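Local coordinates for protein short-chain dehydrogenase/reductase SDR (Burkholderia phymatum, PDB 5IG2) that binds NAD in a Rossmann-type fold and probably acts as an NAD-dependent oxidoreductase on CH-OH groups, at residues L41-V46 with A52-T57; A29-G34 with D56-A61; I146-S151 with V172-T177. All coordinates share one frame; numbering follows the deposited sequence.

How the interactions relate
Interactions 1 and 2 form one continuous patch of apolar packing, their centres about 8 Å apart. Helix 48-60 serves both, and Leu43 connects them: its CD1 touches Leu58 CD1 at 3.7 Å, and its CD2 touches Ala31 CB, also at 3.7 Å. Interaction 3 belongs to another beta-alpha-beta unit of the same parallel sheet, with its centre about 23 Å from that of interaction 1. NAD spans this gap, its adenosine end at 41-46 and its nicotinamide end at 146-151. Interaction 2 does not touch the cofactor; its Glu32 side chain is about 11 Å from NAD. Its one touch on interaction 3 is loose, Phe30 CE2 to Thr149 OG1 at 4.3 Å.

Interaction 1. Residues L41-V46 with A52-T57; sequences LVLADV and ARTVDT. With NAD (nicotinamide-adenine-dinucleotide), chain F.
Leu43 points from its strand toward the helix, where a single methyl, CD1, does the touching. It meets CG2 of Thr54 at 3.9 Å and CG2 of Val55 at 4.0 Å. The leucine crosses the threonine side chain at about a right angle, whereas it and the valine slide past each other in opposite directions. In Thr54 the first torsion (chi1 -64°) sets CG2 anti to the backbone N, so the methyl meets the leucine while OG1 is taken up by Ala50 O one turn earlier in the helix, with a weak second bond to Ala22 O. All three residues are buried; Val65 of strand 65-69 touches both Leu43 and Val55, and Leu51 and Leu58 also touch the leucine. This is the strand-to-helix half of the beta-alpha-beta unit made by strand 40-45, helix 48-60 and strand 65-69 in the Rossmann fold. At the end of the strand the chain turns to NAD. Asp45 grips the adenosine ribose with both carboxylate oxygens: OD1 accepts from O2B at 2.7 Å and OD2 from O3B at 2.7 Å. Each oxygen also receives a backbone N-H, from Asp47 and Gly23 respectively, which fixes the rotation of the group. An acidic residue here is the familiar mark of NAD-binding family members, since it would probably disfavour the 2'-phosphate of NADP. Beside it, Val46 lays CG1 over the adenine ring, 3.7 Å from C4A and from C5A, yet stays partly exposed. The helix face turned from the strand is more open: Ala52 and Asp56 are exposed, and the partly exposed Arg53 makes a salt bridge there through NH2 with Asp56 of the second subunit.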
loop_
_atom_site.group_PDB
_atom_site.type_symbol
_atom_site.label_atom_id
_atom_site.label_comp_id
_atom_site.label_asym_id
_atom_site.label_seq_id
_atom_site.Cartn_x
_atom_site.Cartn_y
_atom_site.Cartn_z
ATOM N N LEU B 41 19.000 -5.240 -46.765
ATOM C CA LEU B 41 17.569 -5.400 -47.021
ATOM C C LEU B 41 17.069 -4.383 -48.032
ATOM O O LEU B 41 17.325 -3.181 -47.890
ATOM C CB LEU B 41 16.746 -5.267 -45.735
ATOM C CG LEU B 41 17.105 -6.246 -44.619
ATOM C CD1 LEU B 41 16.299 -5.929 -43.373
ATOM C CD2 LEU B 41 16.882 -7.694 -45.073
ATOM N N VAL B 42 16.340 -4.874 -49.038
ATOM C CA VAL B 42 15.574 -4.047 -49.969
ATOM C C VAL B 42 14.107 -4.409 -49.766
ATOM O O VAL B 42 13.673 -5.501 -50.153
ATOM C CB VAL B 42 16.013 -4.260 -51.425
ATOM C CG1 VAL B 42 15.206 -3.378 -52.373
ATOM C CG2 VAL B 42 17.512 -3.985 -51.566
ATOM N N LEU B 43 13.345 -3.518 -49.138
ATOM C CA LEU B 43 11.983 -3.818 -48.710
ATOM C C LEU B 43 10.982 -3.074 -49.584
ATOM O O LEU B 43 11.135 -1.874 -49.827
ATOM C CB LEU B 43 11.790 -3.453 -47.238
ATOM C CG LEU B 43 12.805 -4.077 -46.267
ATOM C CD1 LEU B 43 12.440 -3.778 -44.821
ATOM C CD2 LEU B 43 12.919 -5.580 -46.487
ATOM N N ALA B 44 9.956 -3.789 -50.048
ATOM C CA ALA B 44 9.006 -3.261 -51.018
ATOM C C ALA B 44 7.575 -3.507 -50.559
ATOM O O ALA B 44 7.254 -4.577 -50.034
ATOM C CB ALA B 44 9.216 -3.893 -52.399
ATOM N N ASP B 45 6.715 -2.521 -50.786
ATOM C CA ASP B 45 5.312 -2.612 -50.411
ATOM C C ASP B 45 4.585 -1.445 -51.063
ATOM O O ASP B 45 5.200 -0.434 -51.397
ATOM C CB ASP B 45 5.137 -2.584 -48.881
ATOM C CG ASP B 45 3.888 -3.339 -48.411
ATOM O OD1 ASP B 45 2.764 -2.938 -48.795
ATOM O OD2 ASP B 45 4.033 -4.323 -47.641
ATOM N N VAL B 46 3.284 -1.609 -51.273
ATOM C CA VAL B 46 2.467 -0.506 -51.770
ATOM C C VAL B 46 1.893 0.327 -50.624
ATOM O O VAL B 46 1.429 1.456 -50.852
ATOM C CB VAL B 46 1.360 -1.062 -52.683
ATOM C CG1 VAL B 46 0.285 -1.769 -51.859
ATOM C CG2 VAL B 46 0.794 0.035 -53.556
ATOM N N ALA B 52 7.404 2.406 -44.430
ATOM C CA ALA B 52 8.291 3.373 -43.798
ATOM C C ALA B 52 8.548 3.021 -42.336
ATOM O O ALA B 52 9.680 3.139 -41.855
ATOM C CB ALA B 52 7.702 4.781 -43.921
ATOM N N ARG B 53 7.514 2.587 -41.607
ATOM C CA ARG B 53 7.723 2.235 -40.206
ATOM C C ARG B 53 8.620 1.007 -40.082
ATOM O O ARG B 53 9.522 0.972 -39.233
ATOM C CB ARG B 53 6.381 1.999 -39.511
ATOM C CG ARG B 53 5.527 3.248 -39.346
ATOM C CD ARG B 53 6.213 4.286 -38.476
ATOM N NE ARG B 53 6.530 3.742 -37.156
ATOM C CZ ARG B 53 7.505 4.198 -36.379
ATOM N NH1 ARG B 53 8.253 5.219 -36.786
ATOM N NH2 ARG B 53 7.728 3.639 -35.194
ATOM N N THR B 54 8.388 -0.005 -40.927
ATOM C CA THR B 54 9.225 -1.203 -40.913
ATOM C C THR B 54 10.689 -0.849 -41.157
ATOM O O THR B 54 11.580 -1.284 -40.417
ATOM C CB THR B 54 8.735 -2.202 -41.970
ATOM O OG1 THR B 54 7.409 -2.643 -41.644
ATOM C CG2 THR B 54 9.667 -3.412 -42.045
ATOM N N VAL B 55 10.950 -0.049 -42.196
ATOM C CA VAL B 55 12.319 0.338 -42.532
ATOM C C VAL B 55 12.945 1.138 -41.392
ATOM O O VAL B 55 14.091 0.895 -40.995
ATOM C CB VAL B 55 12.337 1.133 -43.853
ATOM C CG1 VAL B 55 13.694 1.802 -44.061
ATOM C CG2 VAL B 55 11.981 0.232 -45.039
ATOM N N ASP B 56 12.202 2.116 -40.863
ATOM C CA ASP B 56 12.713 2.978 -39.804
ATOM C C ASP B 56 13.177 2.159 -38.604
ATOM O O ASP B 56 14.301 2.326 -38.114
ATOM C CB ASP B 56 11.628 3.976 -39.394
ATOM C CG ASP B 56 12.133 5.026 -38.428
ATOM O OD1 ASP B 56 12.285 4.717 -37.226
ATOM O OD2 ASP B 56 12.368 6.174 -38.866
ATOM N N THR B 57 12.325 1.242 -38.137
ATOM C CA THR B 57 12.638 0.455 -36.952
ATOM C C THR B 57 13.821 -0.479 -37.191
ATOM O O THR B 57 14.712 -0.590 -36.339
ATOM C CB THR B 57 11.392 -0.318 -36.530
ATOM O OG1 THR B 57 10.424 0.623 -36.061
ATOM C CG2 THR B 57 11.706 -1.301 -35.403
HETATM P PA NAD F . -0.239 -8.848 -44.793
HETATM O O1A NAD F . -1.445 -8.091 -45.191
HETATM O O2A NAD F . 0.143 -8.667 -43.316
HETATM O O5B NAD F . 1.037 -8.532 -45.693
HETATM C C5B NAD F . 0.941 -8.512 -47.129
HETATM C C4B NAD F . 1.525 -7.205 -47.589
HETATM O O4B NAD F . 1.486 -7.147 -49.033
HETATM C C3B NAD F . 0.812 -5.941 -47.077
HETATM O O3B NAD F . 1.714 -5.072 -46.402
HETATM C C2B NAD F . 0.275 -5.282 -48.358
HETATM O O2B NAD F . 0.314 -3.861 -48.299
HETATM C C1B NAD F . 1.261 -5.802 -49.394
HETATM N N9A NAD F . 0.771 -5.754 -50.766
HETATM C C8A NAD F . -0.493 -6.038 -51.212
HETATM N N7A NAD F . -0.677 -5.794 -52.487
HETATM C C5A NAD F . 0.555 -5.321 -52.912
HETATM C C6A NAD F . 1.018 -4.873 -54.163
HETATM N N6A NAD F . 0.237 -4.740 -55.238
HETATM N N1A NAD F . 2.316 -4.509 -54.258
HETATM C C2A NAD F . 3.085 -4.574 -53.165
HETATM N N3A NAD F . 2.753 -4.953 -51.925
HETATM C C4A NAD F . 1.464 -5.311 -51.865
HETATM O O3 NAD F . -0.464 -10.396 -45.076
HETATM P PN NAD F . 0.527 -11.648 -45.024
HETATM O O1N NAD F . 1.809 -11.259 -44.384
HETATM O O2N NAD F . -0.246 -12.776 -44.459
HETATM O O5D NAD F . 0.726 -11.882 -46.586
HETATM C C5D NAD F . 1.979 -12.357 -47.124
HETATM C C4D NAD F . 1.690 -13.543 -48.011
HETATM O O4D NAD F . 1.324 -14.693 -47.212
HETATM C C3D NAD F . 0.557 -13.349 -49.027
HETATM O O3D NAD F . 0.956 -13.870 -50.289
HETATM C C2D NAD F . -0.571 -14.206 -48.448
HETATM O O2D NAD F . -1.446 -14.651 -49.476
HETATM C C1D NAD F . 0.255 -15.334 -47.848
HETATM N N1N NAD F . -0.451 -16.240 -46.819
HETATM C C2N NAD F . -0.931 -15.687 -45.690
HETATM C C3N NAD F . -1.532 -16.483 -44.731
HETATM C C7N NAD F . -1.950 -15.974 -43.387
HETATM O O7N NAD F . -2.765 -16.629 -42.718
HETATM N N7N NAD F . -1.521 -14.780 -43.011
HETATM C C4N NAD F . -1.615 -17.851 -44.959
HETATM C C5N NAD F . -1.095 -18.393 -46.122
HETATM C C6N NAD F . -0.518 -17.566 -47.052
#

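Interaction 2. Residues A29-G34 with D56-A61; sequences AFAEKG and DTLRAA
Leu58 reaches across from helix 48-60 and straddles the Ala31-Glu32 step of helix 25-36. These are the helices that follow the first two strands of the Rossmann fold, lying beside each other on one face of the parallel sheet. The apolar contact is carried by the two branches of one leucine. CD1 takes the inner course, meeting CB of Ala31 at 3.7 Å, while CD2 lies on the outer side against Glu32. The backbones come nearest at Glu32 and Leu58, whose CA atoms are 7.0 Å apart. CB of Leu58 points at the opposing helix, and a chi1 of -72° puts CG beside the backbone N, with the two methyls reaching Ala31 and Glu32. Beneath it the packing continues into the sheet: Leu41 and Leu43 touch Leu58, Ile19 and Leu43 touch Ala31, and Ala63 adds to the cover of the leucine. Polar and charged groups stay at the margin. No hydrogen bond crosses between the two segments, and Glu32 meets the leucine with CG and CA, not with its carboxylate. Its chain is extended beyond CG, which carries the carboxylate of this partly exposed residue away from the leucine and toward Arg28 of its own helix, where OE2 and NH1 make a long, weak ion pair. Backbone bonds keep each helix regular on its own side, Gly34 N to Phe30 O at 2.8 Å and Ala60 N to Asp56 O at 2.9 Å. Elsewhere on helix 25-36, Phe30 stacks on the ring of Phe96. At the outer edge the Glu32 and Leu58 side chains run roughly perpendicular, and Leu58 CD2 sits 3.9 Å from both Glu32 CG and Glu32 CA.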
loop_
_atom_site.group_PDB
_atom_site.type_symbol
_atom_site.label_atom_id
_atom_site.label_comp_id
_atom_site.label_asym_id
_atom_site.label_seq_id
_atom_site.Cartn_x
_atom_site.Cartn_y
_atom_site.Cartn_z
ATOM N N ALA B 29 8.429 -9.945 -41.076
ATOM C CA ALA B 29 9.159 -10.937 -40.289
ATOM C C ALA B 29 10.380 -11.465 -41.044
ATOM O O ALA B 29 11.433 -11.709 -40.436
ATOM C CB ALA B 29 8.220 -12.081 -39.902
ATOM N N PHE B 30 10.255 -11.666 -42.364
ATOM C CA PHE B 30 11.425 -11.997 -43.173
ATOM C C PHE B 30 12.499 -10.923 -43.044
ATOM O O PHE B 30 13.694 -11.229 -42.936
ATOM C CB PHE B 30 11.039 -12.150 -44.648
ATOM C CG PHE B 30 10.089 -13.282 -44.936
ATOM C CD1 PHE B 30 10.052 -14.420 -44.133
ATOM C CD2 PHE B 30 9.244 -13.213 -46.044
ATOM C CE1 PHE B 30 9.169 -15.468 -44.440
ATOM C CE2 PHE B 30 8.364 -14.249 -46.349
ATOM C CZ PHE B 30 8.321 -15.371 -45.549
ATOM N N ALA B 31 12.091 -9.658 -43.084
ATOM C CA ALA B 31 13.051 -8.570 -42.999
ATOM C C ALA B 31 13.738 -8.558 -41.640
ATOM O O ALA B 31 14.962 -8.387 -41.556
ATOM C CB ALA B 31 12.339 -7.248 -43.286
ATOM N N GLU B 32 12.971 -8.781 -40.569
ATOM C CA GLU B 32 13.556 -8.850 -39.237
ATOM C C GLU B 32 14.539 -10.004 -39.132
ATOM O O GLU B 32 15.631 -9.851 -38.578
ATOM C CB GLU B 32 12.457 -8.993 -38.191
ATOM C CG GLU B 32 11.592 -7.757 -38.058
ATOM C CD GLU B 32 10.366 -8.007 -37.191
ATOM O OE1 GLU B 32 9.802 -9.120 -37.264
ATOM O OE2 GLU B 32 9.967 -7.094 -36.438
ATOM N N LYS B 33 14.167 -11.172 -39.657
ATOM C CA LYS B 33 15.070 -12.319 -39.599
ATOM C C LYS B 33 16.315 -12.070 -40.444
ATOM O O LYS B 33 17.435 -12.345 -40.000
ATOM C CB LYS B 33 14.337 -13.585 -40.056
ATOM C CG LYS B 33 15.178 -14.851 -40.024
ATOM C CD LYS B 33 15.647 -15.190 -38.613
ATOM C CE LYS B 33 16.398 -16.517 -38.628
ATOM N NZ LYS B 33 16.854 -16.940 -37.281
ATOM N N GLY B 34 16.136 -11.531 -41.657
ATOM C CA GLY B 34 17.282 -11.204 -42.488
ATOM C C GLY B 34 18.219 -10.219 -41.818
ATOM O O GLY B 34 19.440 -10.392 -41.843
ATOM N N ASP B 56 12.202 2.116 -40.863
ATOM C CA ASP B 56 12.713 2.978 -39.804
ATOM C C ASP B 56 13.177 2.159 -38.604
ATOM O O ASP B 56 14.301 2.326 -38.114
ATOM C CB ASP B 56 11.628 3.976 -39.394
ATOM C CG ASP B 56 12.133 5.026 -38.428
ATOM O OD1 ASP B 56 12.285 4.717 -37.226
ATOM O OD2 ASP B 56 12.368 6.174 -38.866
ATOM N N THR B 57 12.325 1.242 -38.137
ATOM C CA THR B 57 12.638 0.455 -36.952
ATOM C C THR B 57 13.821 -0.479 -37.191
ATOM O O THR B 57 14.712 -0.590 -36.339
ATOM C CB THR B 57 11.392 -0.318 -36.530
ATOM O OG1 THR B 57 10.424 0.623 -36.061
ATOM C CG2 THR B 57 11.706 -1.301 -35.403
ATOM N N LEU B 58 13.859 -1.143 -38.348
ATOM C CA LEU B 58 15.004 -1.992 -38.674
ATOM C C LEU B 58 16.296 -1.187 -38.751
ATOM O O LEU B 58 17.332 -1.606 -38.221
ATOM C CB LEU B 58 14.746 -2.721 -39.987
ATOM C CG LEU B 58 13.693 -3.828 -39.895
ATOM C CD1 LEU B 58 13.390 -4.373 -41.274
ATOM C CD2 LEU B 58 14.141 -4.957 -38.954
ATOM N N ARG B 59 16.261 -0.029 -39.411
ATOM C CA ARG B 59 17.457 0.795 -39.504
ATOM C C ARG B 59 17.920 1.260 -38.125
ATOM O O ARG B 59 19.122 1.255 -37.827
ATOM C CB ARG B 59 17.177 1.979 -40.419
ATOM C CG ARG B 59 18.342 2.920 -40.610
ATOM C CD ARG B 59 17.938 4.016 -41.588
ATOM N NE ARG B 59 17.714 3.464 -42.920
ATOM C CZ ARG B 59 16.779 3.885 -43.764
ATOM N NH1 ARG B 59 15.953 4.870 -43.413
ATOM N NH2 ARG B 59 16.668 3.323 -44.962
ATOM N N ALA B 60 16.977 1.661 -37.266
ATOM C CA ALA B 60 17.336 2.107 -35.921
ATOM C C ALA B 60 17.992 0.990 -35.117
ATOM O O ALA B 60 18.838 1.259 -34.260
ATOM C CB ALA B 60 16.097 2.634 -35.191
ATOM N N ALA B 61 17.622 -0.264 -35.376
ATOM C CA ALA B 61 18.280 -1.393 -34.736
ATOM C C ALA B 61 19.556 -1.823 -35.451
ATOM O O ALA B 61 20.153 -2.832 -35.061
ATOM C CB ALA B 61 17.326 -2.582 -34.641
#

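Interaction 3. Residues I146-S151 with V172-T177; sequences IVNTAS and VSLTET. With NAD (nicotinamide-adenine-dinucleotide), chain F; ACT (acetate ion), chain G.
Asn148 and Thr175 supply the one hydrogen bond across this contact, from ND2 to OG1 at 2.8 Å. It is almost straight, at 175°, and OG1 lies in the amide plane. The threonine hydroxyl is itself bonded to Val171 O, and the other end of the amide, OD1, is bonded to Asn97 ND2, so the buried amide is held from both ends. Van der Waals contacts flank this bond. The CD1 methyl of Leu174 comes to 3.7 Å from Asn148 ND2, and Val126 of helix 112-140 touches both residues. The apolar pair is Ala150 CB with Val172 CG2 at 3.8 Å; Leu193 of strand 189-194 touches both. Strand 144-149 is thereby fixed to helix 162-185 within a beta-alpha-beta unit, and the helix also packs on the third subunit, where Glu176 OE1 makes a salt bridge with Arg273 of that subunit.

Ligand contacts begin at the strand's last residue, where Thr149 CG2 is 3.3 Å from NAD O4D. Ala150 O stands 3.3 Å from C6N of the nicotinamide ring, and Lys168 NZ bonds to Thr149 O. Ser151 OG donates to acetate OXT at 2.6 Å, and Tyr164 OH bonds to the same ion. Ser151, Tyr164 and Lys168 match the family's Ser-Tyr-Lys set, so the acetate, although probably from the crystallisation liquor, may mark where a substrate's oxygen would bind.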
loop_
_atom_site.group_PDB
_atom_site.type_symbol
_atom_site.label_atom_id
_atom_site.label_comp_id
_atom_site.label_asym_id
_atom_site.label_seq_id
_atom_site.Cartn_x
_atom_site.Cartn_y
_atom_site.Cartn_z
ATOM N N ILE B 146 15.198 -17.950 -54.639
ATOM C CA ILE B 146 13.911 -17.276 -54.765
ATOM C C ILE B 146 12.873 -18.046 -53.957
ATOM O O ILE B 146 12.700 -19.257 -54.152
ATOM C CB ILE B 146 13.480 -17.188 -56.237
ATOM C CG1 ILE B 146 14.496 -16.360 -57.036
ATOM C CG2 ILE B 146 12.023 -16.678 -56.334
ATOM C CD1 ILE B 146 14.317 -16.461 -58.531
ATOM N N VAL B 147 12.168 -17.347 -53.068
ATOM C CA VAL B 147 11.102 -17.941 -52.269
ATOM C C VAL B 147 9.789 -17.284 -52.654
ATOM O O VAL B 147 9.642 -16.057 -52.534
ATOM C CB VAL B 147 11.346 -17.781 -50.768
ATOM C CG1 VAL B 147 10.184 -18.388 -50.026
ATOM C CG2 VAL B 147 12.671 -18.428 -50.366
ATOM N N ASN B 148 8.832 -18.100 -53.090
ATOM C CA ASN B 148 7.490 -17.640 -53.425
ATOM C C ASN B 148 6.522 -18.068 -52.334
ATOM O O ASN B 148 6.469 -19.252 -51.976
ATOM C CB ASN B 148 7.039 -18.202 -54.779
ATOM C CG ASN B 148 7.890 -17.700 -55.922
ATOM O OD1 ASN B 148 8.516 -16.636 -55.826
ATOM N ND2 ASN B 148 7.922 -18.459 -57.013
ATOM N N THR B 149 5.750 -17.115 -51.811
ATOM C CA THR B 149 4.737 -17.428 -50.807
ATOM C C THR B 149 3.454 -17.855 -51.506
ATOM O O THR B 149 2.795 -17.042 -52.162
ATOM C CB THR B 149 4.451 -16.243 -49.893
ATOM O OG1 THR B 149 5.677 -15.762 -49.333
ATOM C CG2 THR B 149 3.501 -16.693 -48.771
ATOM N N ALA B 150 3.103 -19.130 -51.376
ATOM C CA ALA B 150 1.775 -19.559 -51.798
ATOM C C ALA B 150 0.893 -19.596 -50.552
ATOM O O ALA B 150 0.650 -18.554 -49.934
ATOM C CB ALA B 150 1.826 -20.919 -52.514
ATOM N N SER B 151 0.461 -20.790 -50.148
ATOM C CA SER B 151 -0.468 -20.978 -49.040
ATOM C C SER B 151 -0.853 -22.443 -49.021
ATOM O O SER B 151 -0.668 -23.124 -50.032
ATOM C CB SER B 151 -1.728 -20.117 -49.209
ATOM O OG SER B 151 -2.721 -20.483 -48.268
ATOM N N VAL B 172 1.963 -22.298 -56.715
ATOM C CA VAL B 172 2.543 -23.611 -56.421
ATOM C C VAL B 172 3.175 -24.211 -57.675
ATOM O O VAL B 172 4.360 -24.570 -57.687
ATOM C CB VAL B 172 1.485 -24.557 -55.826
ATOM C CG1 VAL B 172 2.014 -25.982 -55.837
ATOM C CG2 VAL B 172 1.129 -24.147 -54.383
ATOM N N SER B 173 2.397 -24.317 -58.757
ATOM C CA SER B 173 2.899 -25.007 -59.941
ATOM C C SER B 173 3.967 -24.195 -60.664
ATOM O O SER B 173 4.920 -24.771 -61.210
ATOM C CB SER B 173 1.759 -25.329 -60.898
ATOM O OG SER B 173 2.281 -25.987 -62.033
ATOM N N LEU B 174 3.828 -22.862 -60.709
ATOM C CA LEU B 174 4.878 -22.087 -61.363
ATOM C C LEU B 174 6.189 -22.245 -60.614
ATOM O O LEU B 174 7.256 -22.313 -61.231
ATOM C CB LEU B 174 4.491 -20.609 -61.496
ATOM C CG LEU B 174 4.602 -19.595 -60.358
ATOM C CD1 LEU B 174 6.025 -19.080 -60.158
ATOM C CD2 LEU B 174 3.682 -18.419 -60.639
ATOM N N THR B 175 6.125 -22.353 -59.283
ATOM C CA THR B 175 7.346 -22.490 -58.503
ATOM C C THR B 175 7.921 -23.895 -58.643
ATOM O O THR B 175 9.143 -24.065 -58.725
ATOM C CB THR B 175 7.069 -22.139 -57.033
ATOM O OG1 THR B 175 6.417 -20.855 -56.957
ATOM C CG2 THR B 175 8.385 -22.099 -56.202
ATOM N N GLU B 176 7.054 -24.911 -58.675
ATOM C CA GLU B 176 7.522 -26.263 -58.959
ATOM C C GLU B 176 8.208 -26.329 -60.317
ATOM O O GLU B 176 9.239 -26.997 -60.470
ATOM C CB GLU B 176 6.355 -27.255 -58.905
ATOM C CG GLU B 176 5.811 -27.513 -57.500
ATOM C CD GLU B 176 4.554 -28.377 -57.499
ATOM O OE1 GLU B 176 4.026 -28.683 -58.593
ATOM O OE2 GLU B 176 4.103 -28.770 -56.400
ATOM N N THR B 177 7.641 -25.649 -61.320
ATOM C CA THR B 177 8.265 -25.651 -62.638
ATOM C C THR B 177 9.587 -24.906 -62.616
ATOM O O THR B 177 10.561 -25.340 -63.244
ATOM C CB THR B 177 7.347 -25.022 -63.678
ATOM O OG1 THR B 177 6.033 -25.570 -63.550
ATOM C CG2 THR B 177 7.897 -25.318 -65.072
HETATM P PA NAD F . -0.239 -8.848 -44.793
HETATM O O1A NAD F . -1.445 -8.091 -45.191
HETATM O O2A NAD F . 0.143 -8.667 -43.316
HETATM O O5B NAD F . 1.037 -8.532 -45.693
HETATM C C5B NAD F . 0.941 -8.512 -47.129
HETATM C C4B NAD F . 1.525 -7.205 -47.589
HETATM O O4B NAD F . 1.486 -7.147 -49.033
HETATM C C3B NAD F . 0.812 -5.941 -47.077
HETATM O O3B NAD F . 1.714 -5.072 -46.402
HETATM C C2B NAD F . 0.275 -5.282 -48.358
HETATM O O2B NAD F . 0.314 -3.861 -48.299
HETATM C C1B NAD F . 1.261 -5.802 -49.394
HETATM N N9A NAD F . 0.771 -5.754 -50.766
HETATM C C8A NAD F . -0.493 -6.038 -51.212
HETATM N N7A NAD F . -0.677 -5.794 -52.487
HETATM C C5A NAD F . 0.555 -5.321 -52.912
HETATM C C6A NAD F . 1.018 -4.873 -54.163
HETATM N N6A NAD F . 0.237 -4.740 -55.238
HETATM N N1A NAD F . 2.316 -4.509 -54.258
HETATM C C2A NAD F . 3.085 -4.574 -53.165
HETATM N N3A NAD F . 2.753 -4.953 -51.925
HETATM C C4A NAD F . 1.464 -5.311 -51.865
HETATM O O3 NAD F . -0.464 -10.396 -45.076
HETATM P PN NAD F . 0.527 -11.648 -45.024
HETATM O O1N NAD F . 1.809 -11.259 -44.384
HETATM O O2N NAD F . -0.246 -12.776 -44.459
HETATM O O5D NAD F . 0.726 -11.882 -46.586
HETATM C C5D NAD F . 1.979 -12.357 -47.124
HETATM C C4D NAD F . 1.690 -13.543 -48.011
HETATM O O4D NAD F . 1.324 -14.693 -47.212
HETATM C C3D NAD F . 0.557 -13.349 -49.027
HETATM O O3D NAD F . 0.956 -13.870 -50.289
HETATM C C2D NAD F . -0.571 -14.206 -48.448
HETATM O O2D NAD F . -1.446 -14.651 -49.476
HETATM C C1D NAD F . 0.255 -15.334 -47.848
HETATM N N1N NAD F . -0.451 -16.240 -46.819
HETATM C C2N NAD F . -0.931 -15.687 -45.690
HETATM C C3N NAD F . -1.532 -16.483 -44.731
HETATM C C7N NAD F . -1.950 -15.974 -43.387
HETATM O O7N NAD F . -2.765 -16.629 -42.718
HETATM N N7N NAD F . -1.521 -14.780 -43.011
HETATM C C4N NAD F . -1.615 -17.851 -44.959
HETATM C C5N NAD F . -1.095 -18.393 -46.122
HETATM C C6N NAD F . -0.518 -17.566 -47.052
HETATM C C ACT G . -4.647 -18.376 -46.270
HETATM O O ACT G . -5.008 -19.471 -45.770
HETATM O OXT ACT G . -3.864 -18.444 -47.247
HETATM C CH3 ACT G . -5.103 -17.049 -45.734
#